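Local coordinates for ATP12 ATPase (PDB 2ZD2), which probably acts as a chaperone in assembly of F1-ATPase, as its ATP12-family relatives do in mitochondria by binding the alpha subunit, at residues A50-A55 with N63-T68; R69-A74 with D158-T163; D117-W122 with G184-P189. The protein carries 1 engineered substitution. All blocks are in the same frame, centred on the assembly; numbering follows the deposited sequence.

Interaction 1 (A50-A55 with N63-T68)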
ATOM      1  N   ALA A  50     -16.891 -10.840  -0.100  1.00 21.38           N
ATOM      2  CA  ALA A  50     -17.849 -11.912   0.189  1.00 23.77           C
ATOM      3  C   ALA A  50     -17.119 -13.250   0.402  1.00 23.68           C
ATOM      4  O   ALA A  50     -17.511 -14.056   1.247  1.00 22.14           O
ATOM      5  CB  ALA A  50     -18.856 -12.043  -0.952  1.00 25.36           C
ATOM      6  N   GLU A  51     -16.042 -13.504  -0.340  1.00 20.35           N
ATOM      7  CA  GLU A  51     -15.338 -14.764  -0.137  1.00 21.12           C
ATOM      8  C   GLU A  51     -14.739 -14.810   1.258  1.00 22.67           C
ATOM      9  O   GLU A  51     -14.656 -15.880   1.876  1.00 22.69           O
ATOM     10  CB  GLU A  51     -14.200 -14.964  -1.147  1.00 26.56           C
ATOM     11  CG  GLU A  51     -14.618 -15.114  -2.582  1.00 34.42           C
ATOM     12  CD  GLU A  51     -13.419 -15.356  -3.479  1.00 42.70           C
ATOM     13  OE1 GLU A  51     -12.965 -16.518  -3.579  1.00 45.47           O
ATOM     14  OE2 GLU A  51     -12.911 -14.375  -4.067  1.00 46.13           O
ATOM     15  N   GLU A  52     -14.288 -13.657   1.746  1.00 21.47           N
ATOM     16  CA  GLU A  52     -13.698 -13.617   3.077  1.00 20.28           C
ATOM     17  C   GLU A  52     -14.761 -13.977   4.103  1.00 20.12           C
ATOM     18  O   GLU A  52     -14.485 -14.720   5.025  1.00 17.31           O
ATOM     19  CB  GLU A  52     -13.144 -12.232   3.410  1.00 20.82           C
ATOM     20  CG  GLU A  52     -11.937 -11.822   2.586  1.00 19.38           C
ATOM     21  CD  GLU A  52     -11.339 -10.505   3.055  1.00 23.72           C
ATOM     22  OE1 GLU A  52     -12.086  -9.669   3.635  1.00 19.44           O
ATOM     23  OE2 GLU A  52     -10.124 -10.303   2.814  1.00 15.25           O
ATOM     24  N   TRP A  53     -15.969 -13.448   3.943  1.00 18.75           N
ATOM     25  CA  TRP A  53     -17.010 -13.767   4.917  1.00 21.04           C
ATOM     26  C   TRP A  53     -17.548 -15.191   4.763  1.00 24.37           C
ATOM     27  O   TRP A  53     -17.999 -15.794   5.733  1.00 26.92           O
ATOM     28  CB  TRP A  53     -18.133 -12.724   4.855  1.00 20.99           C
ATOM     29  CG  TRP A  53     -17.682 -11.400   5.415  1.00 25.81           C
ATOM     30  CD1 TRP A  53     -16.920 -10.455   4.775  1.00 24.31           C
ATOM     31  CD2 TRP A  53     -17.809 -10.956   6.773  1.00 22.74           C
ATOM     32  NE1 TRP A  53     -16.553  -9.464   5.657  1.00 23.31           N
ATOM     33  CE2 TRP A  53     -17.085  -9.743   6.890  1.00 24.90           C
ATOM     34  CE3 TRP A  53     -18.457 -11.469   7.906  1.00 21.82           C
ATOM     35  CZ2 TRP A  53     -16.994  -9.032   8.099  1.00 20.80           C
ATOM     36  CZ3 TRP A  53     -18.365 -10.760   9.113  1.00 20.67           C
ATOM     37  CH2 TRP A  53     -17.638  -9.554   9.196  1.00 17.95           C
ATOM     38  N   GLN A  54     -17.475 -15.749   3.557  1.00 25.15           N
ATOM     39  CA  GLN A  54     -17.955 -17.110   3.333  1.00 24.72           C
ATOM     40  C   GLN A  54     -16.921 -18.056   3.911  1.00 22.86           C
ATOM     41  O   GLN A  54     -17.228 -19.178   4.288  1.00 22.28           O
ATOM     42  CB  GLN A  54     -18.127 -17.381   1.827  1.00 24.88           C
ATOM     43  CG  GLN A  54     -18.655 -18.761   1.447  1.00 31.05           C
ATOM     44  CD  GLN A  54     -20.069 -19.030   1.953  1.00 34.99           C
ATOM     45  OE1 GLN A  54     -20.281 -19.246   3.143  1.00 37.84           O
ATOM     46  NE2 GLN A  54     -21.038 -19.018   1.045  1.00 38.73           N
ATOM     47  N   ALA A  55     -15.684 -17.585   4.003  1.00 21.80           N
ATOM     48  CA  ALA A  55     -14.589 -18.412   4.522  1.00 22.30           C
ATOM     49  C   ALA A  55     -14.531 -18.490   6.047  1.00 22.76           C
ATOM     50  O   ALA A  55     -13.790 -19.296   6.614  1.00 24.92           O
ATOM     51  CB  ALA A  55     -13.229 -17.891   3.961  1.00 18.24           C
ATOM     52  N   ASN A  63      -7.839 -10.879  11.182  1.00 34.95           N
ATOM     53  CA  ASN A  63      -6.544 -11.022  10.536  1.00 35.42           C
ATOM     54  C   ASN A  63      -6.689 -11.717   9.185  1.00 33.30           C
ATOM     55  O   ASN A  63      -5.903 -11.489   8.263  1.00 32.02           O
ATOM     56  CB  ASN A  63      -5.607 -11.838  11.429  1.00 40.67           C
ATOM     57  CG  ASN A  63      -5.480 -11.256  12.822  1.00 46.64           C
ATOM     58  OD1 ASN A  63      -4.765 -10.276  13.037  1.00 49.21           O
ATOM     59  ND2 ASN A  63      -6.187 -11.852  13.779  1.00 48.78           N
ATOM     60  N   ALA A  64      -7.707 -12.562   9.066  1.00 27.37           N
ATOM     61  CA  ALA A  64      -7.936 -13.310   7.835  1.00 23.69           C
ATOM     62  C   ALA A  64      -8.764 -12.538   6.851  1.00 19.91           C
ATOM     63  O   ALA A  64      -9.092 -13.049   5.785  1.00 22.95           O
ATOM     64  CB  ALA A  64      -8.644 -14.651   8.157  1.00 23.37           C
ATOM     65  N   MET A  65      -9.115 -11.304   7.187  1.00 18.87           N
ATOM     66  CA  MET A  65      -9.964 -10.537   6.291  1.00 17.50           C
ATOM     67  C   MET A  65      -9.362  -9.199   5.939  1.00 17.78           C
ATOM     68  O   MET A  65      -9.930  -8.125   6.234  1.00 16.18           O
ATOM     69  CB  MET A  65     -11.334 -10.385   6.948  1.00 20.82           C
ATOM     70  CG  MET A  65     -11.846 -11.754   7.370  1.00 23.78           C
ATOM     71  SD  MET A  65     -13.358 -11.724   8.353  1.00 34.54           S
ATOM     72  CE  MET A  65     -14.542 -11.549   7.137  1.00 29.21           C
ATOM     73  N   PRO A  66      -8.192  -9.235   5.270  1.00 16.54           N
ATOM     74  CA  PRO A  66      -7.516  -7.996   4.878  1.00 11.56           C
ATOM     75  C   PRO A  66      -8.318  -7.052   4.000  1.00 12.18           C
ATOM     76  O   PRO A  66      -8.207  -5.827   4.150  1.00 13.41           O
ATOM     77  CB  PRO A  66      -6.242  -8.492   4.191  1.00 13.57           C
ATOM     78  CG  PRO A  66      -6.676  -9.807   3.593  1.00 12.02           C
ATOM     79  CD  PRO A  66      -7.493 -10.416   4.736  1.00 14.88           C
ATOM     80  N   LEU A  67      -9.126  -7.591   3.088  1.00 11.04           N
ATOM     81  CA  LEU A  67      -9.925  -6.720   2.211  1.00 15.11           C
ATOM     82  C   LEU A  67     -10.993  -5.960   3.005  1.00 15.24           C
ATOM     83  O   LEU A  67     -11.235  -4.771   2.795  1.00 15.19           O
ATOM     84  CB  LEU A  67     -10.598  -7.543   1.116  1.00 17.96           C
ATOM     85  CG  LEU A  67      -9.621  -8.251   0.192  1.00 16.84           C
ATOM     86  CD1 LEU A  67     -10.370  -9.133  -0.791  1.00 17.64           C
ATOM     87  CD2 LEU A  67      -8.800  -7.165  -0.523  1.00 15.67           C
ATOM     88  N   THR A  68     -11.656  -6.667   3.898  1.00 16.83           N
ATOM     89  CA  THR A  68     -12.672  -6.020   4.710  1.00 16.92           C
ATOM     90  C   THR A  68     -12.014  -4.917   5.523  1.00 17.65           C
ATOM     91  O   THR A  68     -12.530  -3.799   5.598  1.00 21.26           O
ATOM     92  CB  THR A  68     -13.324  -7.023   5.653  1.00 14.93           C
ATOM     93  OG1 THR A  68     -13.948  -8.051   4.878  1.00 14.99           O
ATOM     94  CG2 THR A  68     -14.363  -6.344   6.521  1.00 18.13           C
TER
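E52 reaches from helix 43-54 to the start of helix 66-78 and takes three hydrogen bonds on its carboxylate. E52 OE2 uses its syn lone pair for the backbone N of L67 (2.9 Å). E52 OE1 receives the backbone N of T68 at 3.0 Å, again on the syn side and 16° out of the carboxylate plane. The hydroxyl of the same residue, T68 OG1, also donates to E52 OE1 over 2.8 Å, nearly in line with the CD-OE1 bond. A side chain from another helix thus takes up N-H groups at the start of helix 66-78, where M65 is the N-cap residue by position. With both oxygens gripped, the carboxylate can hardly rotate, and these amides would probably favour its charged form. T68 OG1 also accepts from W53 NE1 (3.1 Å), from a position 24° out of the indole plane, so one hydroxyl links two side chains of the facing helix. The M65 chain bends at chi3 (81°) and lays its end over one indole face, SD 4.6 Å from the centroid of the W53 six-membered ring, a Met-aromatic contact. Toward A64 the contact thins out. This exposed alanine comes no nearer than its O, 4.2 Å from E52 OE2, on the solvent side of a junction whose close part is the carboxylate set against L67 and T68. V56 and I60 pack on M65, W9 and strand 12-15 (V12) lie against W53, I49 of helix 43-54 touches L67 and T68, and helix 210-232 borders P66 and L67 through D225, F229 and L232.

Interaction 2 (R69-A74 with D158-T163)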
ATOM      1  N   ARG A  69     -10.868  -5.225   6.122  1.00 14.31           N
ATOM      2  CA  ARG A  69     -10.156  -4.237   6.919  1.00 22.02           C
ATOM      3  C   ARG A  69      -9.802  -2.979   6.112  1.00 18.94           C
ATOM      4  O   ARG A  69      -9.998  -1.871   6.584  1.00 19.48           O
ATOM      5  CB  ARG A  69      -8.909  -4.870   7.549  1.00 18.85           C
ATOM      6  CG  ARG A  69      -8.101  -3.949   8.449  1.00 27.99           C
ATOM      7  CD  ARG A  69      -6.977  -4.719   9.118  1.00 33.73           C
ATOM      8  NE  ARG A  69      -6.071  -5.316   8.139  1.00 38.41           N
ATOM      9  CZ  ARG A  69      -5.331  -6.400   8.371  1.00 45.22           C
ATOM     10  NH1 ARG A  69      -5.391  -7.005   9.551  1.00 49.21           N
ATOM     11  NH2 ARG A  69      -4.533  -6.884   7.426  1.00 43.92           N
ATOM     12  N   SER A  70      -9.316  -3.141   4.883  1.00 18.70           N
ATOM     13  CA  SER A  70      -8.975  -1.978   4.074  1.00 19.28           C
ATOM     14  C   SER A  70     -10.216  -1.225   3.604  1.00 17.48           C
ATOM     15  O   SER A  70     -10.209   0.009   3.478  1.00 20.03           O
ATOM     16  CB  SER A  70      -8.142  -2.413   2.876  1.00 15.90           C
ATOM     17  OG  SER A  70      -6.867  -2.835   3.329  1.00 24.94           O
ATOM     18  N   ALA A  71     -11.295  -1.955   3.357  1.00 18.48           N
ATOM     19  CA  ALA A  71     -12.532  -1.308   2.911  1.00 19.87           C
ATOM     20  C   ALA A  71     -13.046  -0.421   4.034  1.00 19.82           C
ATOM     21  O   ALA A  71     -13.482   0.703   3.786  1.00 20.92           O
ATOM     22  CB  ALA A  71     -13.579  -2.341   2.527  1.00 19.32           C
ATOM     23  N   ASN A  72     -12.979  -0.921   5.264  1.00 23.03           N
ATOM     24  CA  ASN A  72     -13.423  -0.157   6.427  1.00 24.15           C
ATOM     25  C   ASN A  72     -12.589   1.118   6.570  1.00 26.28           C
ATOM     26  O   ASN A  72     -13.121   2.191   6.857  1.00 29.05           O
ATOM     27  CB  ASN A  72     -13.311  -1.004   7.710  1.00 21.08           C
ATOM     28  CG  ASN A  72     -14.327  -2.148   7.751  1.00 28.40           C
ATOM     29  OD1 ASN A  72     -15.379  -2.088   7.105  1.00 27.06           O
ATOM     30  ND2 ASN A  72     -14.020  -3.186   8.519  1.00 28.88           N
ATOM     31  N   SER A  73     -11.277   0.995   6.373  1.00 28.37           N
ATOM     32  CA  SER A  73     -10.368   2.132   6.465  1.00 25.08           C
ATOM     33  C   SER A  73     -10.693   3.186   5.410  1.00 23.86           C
ATOM     34  O   SER A  73     -10.660   4.386   5.690  1.00 24.85           O
ATOM     35  CB  SER A  73      -8.920   1.667   6.266  1.00 26.95           C
ATOM     36  OG  SER A  73      -8.609   0.601   7.144  1.00 32.91           O
ATOM     37  N   ALA A  74     -10.995   2.734   4.195  1.00 23.17           N
ATOM     38  CA  ALA A  74     -11.312   3.647   3.097  1.00 22.99           C
ATOM     39  C   ALA A  74     -12.578   4.471   3.376  1.00 23.90           C
ATOM     40  O   ALA A  74     -12.619   5.680   3.152  1.00 22.29           O
ATOM     41  CB  ALA A  74     -11.493   2.865   1.820  1.00 24.31           C
ATOM     42  N   ASP A 158      -8.627   8.091  -6.495  1.00 30.77           N
ATOM     43  CA  ASP A 158      -9.939   7.878  -5.896  1.00 31.19           C
ATOM     44  C   ASP A 158      -9.645   7.471  -4.443  1.00 31.07           C
ATOM     45  O   ASP A 158      -8.523   7.063  -4.132  1.00 32.13           O
ATOM     46  CB  ASP A 158     -10.663   6.751  -6.644  1.00 32.98           C
ATOM     47  CG  ASP A 158      -9.773   5.535  -6.873  1.00 40.78           C
ATOM     48  OD1 ASP A 158      -8.832   5.617  -7.693  1.00 46.68           O
ATOM     49  OD2 ASP A 158     -10.003   4.493  -6.229  1.00 47.17           O
ATOM     50  N   PRO A 159     -10.633   7.566  -3.536  1.00 29.29           N
ATOM     51  CA  PRO A 159     -10.397   7.196  -2.129  1.00 27.46           C
ATOM     52  C   PRO A 159      -9.933   5.770  -1.871  1.00 28.06           C
ATOM     53  O   PRO A 159      -8.997   5.545  -1.105  1.00 25.22           O
ATOM     54  CB  PRO A 159     -11.735   7.496  -1.460  1.00 28.96           C
ATOM     55  CG  PRO A 159     -12.219   8.685  -2.249  1.00 26.64           C
ATOM     56  CD  PRO A 159     -11.935   8.241  -3.681  1.00 28.22           C
ATOM     57  N   PHE A 160     -10.588   4.798  -2.485  1.00 28.28           N
ATOM     58  CA  PHE A 160     -10.163   3.431  -2.254  1.00 27.44           C
ATOM     59  C   PHE A 160      -8.747   3.235  -2.771  1.00 26.63           C
ATOM     60  O   PHE A 160      -7.938   2.517  -2.160  1.00 20.53           O
ATOM     61  CB  PHE A 160     -11.152   2.464  -2.880  1.00 26.10           C
ATOM     62  CG  PHE A 160     -12.369   2.233  -2.023  1.00 29.04           C
ATOM     63  CD1 PHE A 160     -13.216   3.290  -1.694  1.00 30.76           C
ATOM     64  CD2 PHE A 160     -12.629   0.978  -1.489  1.00 27.64           C
ATOM     65  CE1 PHE A 160     -14.309   3.095  -0.837  1.00 34.87           C
ATOM     66  CE2 PHE A 160     -13.716   0.773  -0.631  1.00 28.26           C
ATOM     67  CZ  PHE A 160     -14.554   1.827  -0.304  1.00 31.97           C
ATOM     68  N   GLY A 161      -8.451   3.904  -3.884  1.00 21.37           N
ATOM     69  CA  GLY A 161      -7.130   3.838  -4.481  1.00 21.90           C
ATOM     70  C   GLY A 161      -6.084   4.470  -3.577  1.00 22.70           C
ATOM     71  O   GLY A 161      -4.959   3.994  -3.483  1.00 21.37           O
ATOM     72  N   LEU A 162      -6.446   5.561  -2.915  1.00 22.96           N
ATOM     73  CA  LEU A 162      -5.513   6.232  -2.013  1.00 22.84           C
ATOM     74  C   LEU A 162      -5.203   5.318  -0.822  1.00 20.07           C
ATOM     75  O   LEU A 162      -4.078   5.279  -0.332  1.00 19.96           O
ATOM     76  CB  LEU A 162      -6.105   7.558  -1.512  1.00 20.86           C
ATOM     77  CG  LEU A 162      -5.187   8.332  -0.550  1.00 25.91           C
ATOM     78  CD1 LEU A 162      -3.914   8.745  -1.290  1.00 25.82           C
ATOM     79  CD2 LEU A 162      -5.899   9.548  -0.004  1.00 29.74           C
ATOM     80  N   THR A 163      -6.216   4.579  -0.375  1.00 20.00           N
ATOM     81  CA  THR A 163      -6.091   3.648   0.747  1.00 17.35           C
ATOM     82  C   THR A 163      -5.089   2.520   0.418  1.00 15.39           C
ATOM     83  O   THR A 163      -4.306   2.094   1.263  1.00 19.26           O
ATOM     84  CB  THR A 163      -7.466   3.023   1.069  1.00 20.24           C
ATOM     85  OG1 THR A 163      -8.386   4.067   1.446  1.00 21.61           O
ATOM     86  CG2 THR A 163      -7.333   2.012   2.215  1.00 21.29           C
TER
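A74 sets its methyl squarely over the F160 ring, where helix 66-78 meets the first turn of helix 159-170. CB of A74 stands 3.7 Å from the F160 ring centroid, almost on the ring normal, a CH-pi contact with all six ring carbons at nearly equal range. The phenylalanine comes under the methyl because its CG is turned beside the backbone N (chi1 -81°), and CE2 of F160 then reaches A71 CB at 4.4 Å. T163, one turn further along, makes the other main contact. Its CB faces A74 CB at 4.1 Å, and there the side chain forks. T163 OG1 rests on A74 CB (3.4 Å), while turning its hydroxyl back into its own helix to donate to P159 O (3.0 Å). CG2 of T163, the other branch, meets S70 O at 3.7 Å and, more loosely, CB of S73. P159 O also accepts T163 N, the two donors arriving from opposite faces of the carbonyl plane. Just before the helix, the N-cap D158 receives G161 N on OD2, from above its carboxylate plane, and OD2 also forms a salt bridge with R234. The two helix segments run at 122° to each other, their axes approaching to 9.3 Å. Nearby, V78 and F229 touch T163, and P41 touches F160. No hydrogen bond joins the two segments: the threonine hydroxyl is spent within helix 159-170, and the D158 cap is shared between that helix and R234. The contact between these segments is thus apolar packing, a methyl on an aromatic face and a threonine against the same alanine; the small side chain at A74 is consistent with so close a fit.

Interaction 3 (D117-W122 with G184-P189)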
ATOM      1  N   ASP A 117      18.233   3.529  -9.875  1.00 18.02           N
ATOM      2  CA  ASP A 117      18.325   4.507 -10.953  1.00 22.15           C
ATOM      3  C   ASP A 117      17.226   4.381 -11.994  1.00 20.82           C
ATOM      4  O   ASP A 117      16.714   5.393 -12.487  1.00 23.31           O
ATOM      5  CB  ASP A 117      19.703   4.440 -11.598  1.00 20.47           C
ATOM      6  CG  ASP A 117      20.770   4.992 -10.689  1.00 25.69           C
ATOM      7  OD1 ASP A 117      20.404   5.544  -9.631  1.00 22.15           O
ATOM      8  OD2 ASP A 117      21.965   4.883 -11.022  1.00 24.87           O
ATOM      9  N   PRO A 118      16.831   3.139 -12.343  1.00 23.72           N
ATOM     10  CA  PRO A 118      15.772   2.937 -13.336  1.00 23.80           C
ATOM     11  C   PRO A 118      14.424   3.512 -12.862  1.00 22.67           C
ATOM     12  O   PRO A 118      13.622   4.006 -13.660  1.00 22.77           O
ATOM     13  CB  PRO A 118      15.736   1.423 -13.487  1.00 24.68           C
ATOM     14  CG  PRO A 118      17.159   1.036 -13.252  1.00 24.60           C
ATOM     15  CD  PRO A 118      17.529   1.871 -12.067  1.00 17.03           C
ATOM     16  N   LEU A 119      14.180   3.432 -11.558  1.00 21.27           N
ATOM     17  CA  LEU A 119      12.948   3.962 -10.991  1.00 18.67           C
ATOM     18  C   LEU A 119      12.999   5.471 -10.902  1.00 19.51           C
ATOM     19  O   LEU A 119      11.977   6.132 -11.067  1.00 18.77           O
ATOM     20  CB  LEU A 119      12.656   3.353  -9.607  1.00 23.02           C
ATOM     21  CG  LEU A 119      11.846   2.045  -9.622  1.00 23.30           C
ATOM     22  CD1 LEU A 119      10.471   2.305 -10.251  1.00 22.79           C
ATOM     23  CD2 LEU A 119      12.586   0.970 -10.391  1.00 21.54           C
ATOM     24  N   ILE A 120      14.184   6.022 -10.640  1.00 19.36           N
ATOM     25  CA  ILE A 120      14.320   7.472 -10.585  1.00 24.27           C
ATOM     26  C   ILE A 120      14.077   7.939 -12.036  1.00 26.31           C
ATOM     27  O   ILE A 120      13.350   8.904 -12.268  1.00 21.99           O
ATOM     28  CB  ILE A 120      15.742   7.893 -10.077  1.00 25.83           C
ATOM     29  CG1 ILE A 120      15.857   7.637  -8.564  1.00 20.43           C
ATOM     30  CG2 ILE A 120      16.019   9.364 -10.387  1.00 14.64           C
ATOM     31  CD1 ILE A 120      14.896   8.434  -7.724  1.00 22.27           C
ATOM     32  N   ASP A 121      14.665   7.232 -13.004  1.00 24.93           N
ATOM     33  CA  ASP A 121      14.486   7.570 -14.425  1.00 26.13           C
ATOM     34  C   ASP A 121      13.013   7.533 -14.828  1.00 25.02           C
ATOM     35  O   ASP A 121      12.533   8.397 -15.575  1.00 25.95           O
ATOM     36  CB  ASP A 121      15.249   6.589 -15.326  1.00 33.19           C
ATOM     37  CG  ASP A 121      16.757   6.728 -15.209  1.00 41.94           C
ATOM     38  OD1 ASP A 121      17.241   7.876 -15.156  1.00 46.59           O
ATOM     39  OD2 ASP A 121      17.459   5.688 -15.182  1.00 44.75           O
ATOM     40  N   TRP A 122      12.297   6.526 -14.341  1.00 24.09           N
ATOM     41  CA  TRP A 122      10.874   6.381 -14.652  1.00 22.71           C
ATOM     42  C   TRP A 122      10.068   7.547 -14.088  1.00 16.62           C
ATOM     43  O   TRP A 122       9.151   8.055 -14.727  1.00 18.51           O
ATOM     44  CB  TRP A 122      10.344   5.059 -14.074  1.00 22.23           C
ATOM     45  CG  TRP A 122       8.850   4.918 -14.137  1.00 23.70           C
ATOM     46  CD1 TRP A 122       8.096   4.586 -15.230  1.00 19.99           C
ATOM     47  CD2 TRP A 122       7.924   5.183 -13.072  1.00 23.15           C
ATOM     48  NE1 TRP A 122       6.756   4.637 -14.909  1.00 22.98           N
ATOM     49  CE2 TRP A 122       6.625   5.002 -13.593  1.00 21.31           C
ATOM     50  CE3 TRP A 122       8.072   5.561 -11.725  1.00 20.76           C
ATOM     51  CZ2 TRP A 122       5.474   5.187 -12.815  1.00 24.70           C
ATOM     52  CZ3 TRP A 122       6.928   5.743 -10.950  1.00 21.28           C
ATOM     53  CH2 TRP A 122       5.646   5.558 -11.501  1.00 25.87           C
ATOM     54  N   GLY A 184       1.658   0.379 -12.432  1.00 21.39           N
ATOM     55  CA  GLY A 184       2.036  -0.804 -13.185  1.00 25.09           C
ATOM     56  C   GLY A 184       3.482  -0.923 -13.658  1.00 24.38           C
ATOM     57  O   GLY A 184       3.771  -1.789 -14.493  1.00 25.36           O
ATOM     58  N   ARG A 185       4.387  -0.095 -13.139  1.00 21.15           N
ATOM     59  CA  ARG A 185       5.800  -0.152 -13.543  1.00 17.94           C
ATOM     60  C   ARG A 185       6.524  -1.347 -12.921  1.00 20.85           C
ATOM     61  O   ARG A 185       7.430  -1.937 -13.527  1.00 21.68           O
ATOM     62  CB  ARG A 185       6.512   1.153 -13.165  1.00 21.27           C
ATOM     63  CG  ARG A 185       8.002   1.156 -13.408  1.00 22.27           C
ATOM     64  CD  ARG A 185       8.342   0.950 -14.865  1.00 25.24           C
ATOM     65  NE  ARG A 185       9.776   1.055 -15.076  1.00 22.44           N
ATOM     66  CZ  ARG A 185      10.664   0.157 -14.665  1.00 26.48           C
ATOM     67  NH1 ARG A 185      10.260  -0.923 -14.022  1.00 23.82           N
ATOM     68  NH2 ARG A 185      11.964   0.348 -14.883  1.00 30.86           N
ATOM     69  N   ILE A 186       6.143  -1.674 -11.691  1.00 17.91           N
ATOM     70  CA  ILE A 186       6.683  -2.818 -10.977  1.00 17.84           C
ATOM     71  C   ILE A 186       5.532  -3.365 -10.145  1.00 14.24           C
ATOM     72  O   ILE A 186       4.528  -2.682  -9.949  1.00 16.51           O
ATOM     73  CB  ILE A 186       7.841  -2.449  -9.996  1.00 16.03           C
ATOM     74  CG1 ILE A 186       7.336  -1.534  -8.866  1.00 16.47           C
ATOM     75  CG2 ILE A 186       8.979  -1.822 -10.757  1.00 18.02           C
ATOM     76  CD1 ILE A 186       8.461  -1.010  -7.971  1.00 14.64           C
ATOM     77  N   ASP A 187       5.663  -4.600  -9.692  1.00 13.23           N
ATOM     78  CA  ASP A 187       4.637  -5.158  -8.820  1.00 15.86           C
ATOM     79  C   ASP A 187       5.115  -4.974  -7.361  1.00 16.32           C
ATOM     80  O   ASP A 187       6.196  -4.436  -7.123  1.00 14.08           O
ATOM     81  CB  ASP A 187       4.346  -6.618  -9.144  1.00 16.84           C
ATOM     82  CG  ASP A 187       5.550  -7.528  -9.001  1.00 24.52           C
ATOM     83  OD1 ASP A 187       6.559  -7.169  -8.356  1.00 24.99           O
ATOM     84  OD2 ASP A 187       5.459  -8.652  -9.531  1.00 30.64           O
ATOM     85  N   ALA A 188       4.304  -5.387  -6.397  1.00 18.32           N
ATOM     86  CA  ALA A 188       4.643  -5.223  -4.984  1.00 14.23           C
ATOM     87  C   ALA A 188       5.830  -6.083  -4.546  1.00 11.74           C
ATOM     88  O   ALA A 188       6.673  -5.620  -3.790  1.00 18.03           O
ATOM     89  CB  ALA A 188       3.416  -5.520  -4.097  1.00 15.26           C
ATOM     90  N   PRO A 189       5.910  -7.336  -5.000  1.00 14.34           N
ATOM     91  CA  PRO A 189       7.093  -8.062  -4.522  1.00 12.67           C
ATOM     92  C   PRO A 189       8.405  -7.411  -5.016  1.00 12.39           C
ATOM     93  O   PRO A 189       9.430  -7.486  -4.351  1.00 13.49           O
ATOM     94  CB  PRO A 189       6.911  -9.439  -5.111  1.00 13.77           C
ATOM     95  CG  PRO A 189       5.381  -9.595  -5.134  1.00 16.47           C
ATOM     96  CD  PRO A 189       4.911  -8.249  -5.594  1.00 18.09           C
TER
HETATM   97  O   HOH W   1      12.920   2.782 -15.960  1.00 39.66           O
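Two torsions lay R185 along W122: CG is anti to the backbone N (chi1 174°), and the chain then bends at chi2 (61°), carrying its methylene groups across one indole face. R185 CG sits 3.8 Å from the centroid of the W122 five-membered ring, a CH-pi contact, and R185 CD lies 3.7 Å from W122 CD1. The guanidinium does not lie flat on the indole: the two planes are 77° apart. Instead R185 NH2 gives a bond to a water (2.8 Å) at the edge of the guanidinium plane, and that water donates to P118 O over 2.7 Å, bridging the arginine to helix 106-126. On that helix, CD1 of L119 meets R185 CG at 4.2 Å and CG2 of I186 at 4.4 Å. An alanine in place of W122 would probably leave the arginine's methylene groups without their flat support and its chain freer to swing into solvent. The loop holding R185 and I186 follows a Schellman turn at G184, which ends helix 175-182, and leads into helix 188-195. A180 of the former touches L119, W122 and I186, and L194 of the latter packs on L119 and I186.

How the interactions relate
Interactions 1 and 2 share helix 66-78, using successive turns of it; they touch where CA of N63 lies 4.3 Å from NH1 of R69, and F229 of helix 210-232 borders both. Both are partly buried. The first, at the helix start, is polar, built on backbone amides and a carboxylate. The second, nearest the centre of the chain, joins its helices without a hydrogen bond and is mostly apolar. Interaction 3 lies across the chain's centre from interaction 1, about 30 Å between centres, and is a surface contact: an arginine chain on an indole, a water bridge and a small apolar patch. Its segments alternate along the sequence with those of interaction 2.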